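Local coordinates for putative acyl-[acyl-carrier-protein]--UDP-N-acetylglucosamine O-acyltransferase (Bacteroides fragilis, PDB 4R36) that probably transfers an acyl chain from acyl carrier protein to UDP-N-acetylglucosamine, using a left-handed beta-helix fold, at residues A[228-231]-A[232-235]. Sequence-based numbering, arbitrary orientation.
Sequences IHNA and YRII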
ATOM      1  N   ILE A 228       4.987 -11.464 -32.709  1.00 20.09           N
ATOM      2  CA  ILE A 228       4.709 -10.424 -31.740  1.00 19.08           C
ATOM      3  C   ILE A 228       6.040  -9.735 -31.423  1.00 19.77           C
ATOM      4  O   ILE A 228       6.138  -8.489 -31.359  1.00 14.94           O
ATOM      5  CB  ILE A 228       4.041 -11.014 -30.480  1.00 19.39           C
ATOM      6  CG1 ILE A 228       2.619 -11.458 -30.817  1.00 20.20           C
ATOM      7  CG2 ILE A 228       4.051 -10.022 -29.295  1.00 18.23           C
ATOM      8  CD1 ILE A 228       1.975 -12.335 -29.774  1.00 22.96           C
ATOM      9  N   HIS A 229       7.077 -10.551 -31.255  1.00 21.68           N
ATOM     10  CA  HIS A 229       8.376  -9.990 -30.916  1.00 24.81           C
ATOM     11  C   HIS A 229       8.881  -9.082 -32.012  1.00 21.01           C
ATOM     12  O   HIS A 229       9.334  -7.951 -31.773  1.00 18.24           O
ATOM     13  CB  HIS A 229       9.388 -11.146 -30.617  1.00 31.91           C
ATOM     14  CG  HIS A 229      10.493 -10.706 -29.735  1.00 44.97           C
ATOM     15  ND1 HIS A 229      11.039 -11.499 -28.755  1.00 58.56           N
ATOM     16  CD2 HIS A 229      11.059  -9.481 -29.591  1.00 52.98           C
ATOM     17  CE1 HIS A 229      11.972 -10.815 -28.116  1.00 61.42           C
ATOM     18  NE2 HIS A 229      12.001  -9.586 -28.605  1.00 55.50           N
ATOM     19  N   ASN A 230       8.754  -9.541 -33.250  1.00 18.78           N
ATOM     20  CA  ASN A 230       9.109  -8.737 -34.399  1.00 21.04           C
ATOM     21  C   ASN A 230       8.306  -7.474 -34.565  1.00 20.40           C
ATOM     22  O   ASN A 230       8.885  -6.429 -34.880  1.00 18.00           O
ATOM     23  CB  ASN A 230       9.099  -9.577 -35.670  1.00 24.16           C
ATOM     24  CG  ASN A 230      10.301 -10.528 -35.716  1.00 29.56           C
ATOM     25  OD1 ASN A 230      11.334 -10.253 -35.094  1.00 32.68           O
ATOM     26  ND2 ASN A 230      10.146 -11.670 -36.366  1.00 34.93           N
ATOM     27  N   ALA A 231       6.999  -7.519 -34.283  1.00 17.58           N
ATOM     28  CA  ALA A 231       6.241  -6.270 -34.324  1.00 17.09           C
ATOM     29  C   ALA A 231       6.804  -5.237 -33.313  1.00 16.37           C
ATOM     30  O   ALA A 231       6.971  -4.060 -33.639  1.00 17.14           O
ATOM     31  CB  ALA A 231       4.771  -6.535 -34.057  1.00 18.32           C
ATOM     32  N   TYR A 232       7.129  -5.689 -32.106  1.00 16.78           N
ATOM     33  CA  TYR A 232       7.667  -4.757 -31.120  1.00 16.98           C
ATOM     34  C   TYR A 232       9.082  -4.302 -31.331  1.00 16.61           C
ATOM     35  O   TYR A 232       9.437  -3.194 -30.921  1.00 17.27           O
ATOM     36  CB  TYR A 232       7.428  -5.258 -29.702  1.00 17.20           C
ATOM     37  CG  TYR A 232       5.994  -5.053 -29.279  1.00 14.95           C
ATOM     38  CD1 TYR A 232       5.493  -3.794 -29.078  1.00 15.11           C
ATOM     39  CD2 TYR A 232       5.134  -6.146 -29.069  1.00 13.86           C
ATOM     40  CE1 TYR A 232       4.139  -3.587 -28.766  1.00 15.01           C
ATOM     41  CE2 TYR A 232       3.812  -5.973 -28.674  1.00 13.40           C
ATOM     42  CZ  TYR A 232       3.320  -4.676 -28.501  1.00 15.25           C
ATOM     43  OH  TYR A 232       2.033  -4.403 -28.108  1.00 15.46           O
ATOM     44  N   ARG A 233       9.886  -5.101 -31.996  1.00 18.40           N
ATOM     45  CA  ARG A 233      11.192  -4.605 -32.529  1.00 20.25           C
ATOM     46  C   ARG A 233      11.014  -3.497 -33.493  1.00 18.17           C
ATOM     47  O   ARG A 233      11.716  -2.530 -33.452  1.00 20.67           O
ATOM     48  CB  ARG A 233      12.053  -5.704 -33.186  1.00 23.37           C
ATOM     49  CG  ARG A 233      12.555  -6.723 -32.243  1.00 29.96           C
ATOM     50  CD  ARG A 233      13.374  -7.869 -32.897  1.00 33.38           C
ATOM     51  NE  ARG A 233      13.542  -8.887 -31.856  1.00 39.30           N
ATOM     52  CZ  ARG A 233      13.120 -10.155 -31.872  1.00 48.00           C
ATOM     53  NH1 ARG A 233      12.505 -10.680 -32.928  1.00 56.01           N
ATOM     54  NH2 ARG A 233      13.347 -10.927 -30.803  1.00 55.28           N
ATOM     55  N   ILE A 234      10.036  -3.607 -34.391  1.00 19.28           N
ATOM     56  CA  ILE A 234       9.724  -2.541 -35.282  1.00 18.53           C
ATOM     57  C   ILE A 234       9.220  -1.327 -34.521  1.00 18.98           C
ATOM     58  O   ILE A 234       9.591  -0.226 -34.830  1.00 20.55           O
ATOM     59  CB  ILE A 234       8.686  -2.961 -36.350  1.00 18.97           C
ATOM     60  CG1 ILE A 234       9.335  -3.941 -37.330  1.00 22.29           C
ATOM     61  CG2 ILE A 234       8.143  -1.741 -37.107  1.00 22.38           C
ATOM     62  CD1 ILE A 234       8.325  -4.759 -38.124  1.00 21.20           C
ATOM     63  N   ILE A 235       8.319  -1.531 -33.567  1.00 16.32           N
ATOM     64  CA  ILE A 235       7.702  -0.413 -32.891  1.00 17.02           C
ATOM     65  C   ILE A 235       8.676   0.346 -31.981  1.00 16.80           C
ATOM     66  O   ILE A 235       8.696   1.555 -31.969  1.00 17.68           O
ATOM     67  CB  ILE A 235       6.418  -0.888 -32.112  1.00 17.83           C
ATOM     68  CG1 ILE A 235       5.327  -1.221 -33.107  1.00 16.43           C
ATOM     69  CG2 ILE A 235       5.900   0.197 -31.160  1.00 18.28           C
ATOM     70  CD1 ILE A 235       4.285  -2.171 -32.593  1.00 17.78           C
TER
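Arg233 reaches back one turn along helix 222-237 and lays its guanidinium over one face of the His229 imidazole, the two centres 3.4 Å apart and the planes only 19° from parallel. The histidine CG is anti to its own backbone N (chi1 -155°), which swings the ring toward the following turn; the arginine chain, extended from CG to NE, is long enough to bring a flat cation onto a flat ring. The overlap is offset: NH2 lies over the middle of the imidazole and CZ over its rim near CD2. The short Asn230 side chain offers OD1 at the guanidinium's edge, where NH1 donates a bent bond (134°) whose 2.5 Å length is doubtfully short, the amide steeply turned from the guanidinium plane. Glu226, about two turns before Arg233, forms a salt bridge with the same NH1.

Ile228 and Tyr232 run side by side, CG2 lying 4.0 Å from CD2, and both pack on Ile210 of strand 206-210. Tyrosine suits this border because its hydroxyl bonds to Pro196 O while its ring stays among hydrocarbon. Small Ala231 meets Val249 of helix 242-252.

The stack and the Glu226 carboxylate would restrain the guanidinium; its positive charge would probably disfavour protonation of His229.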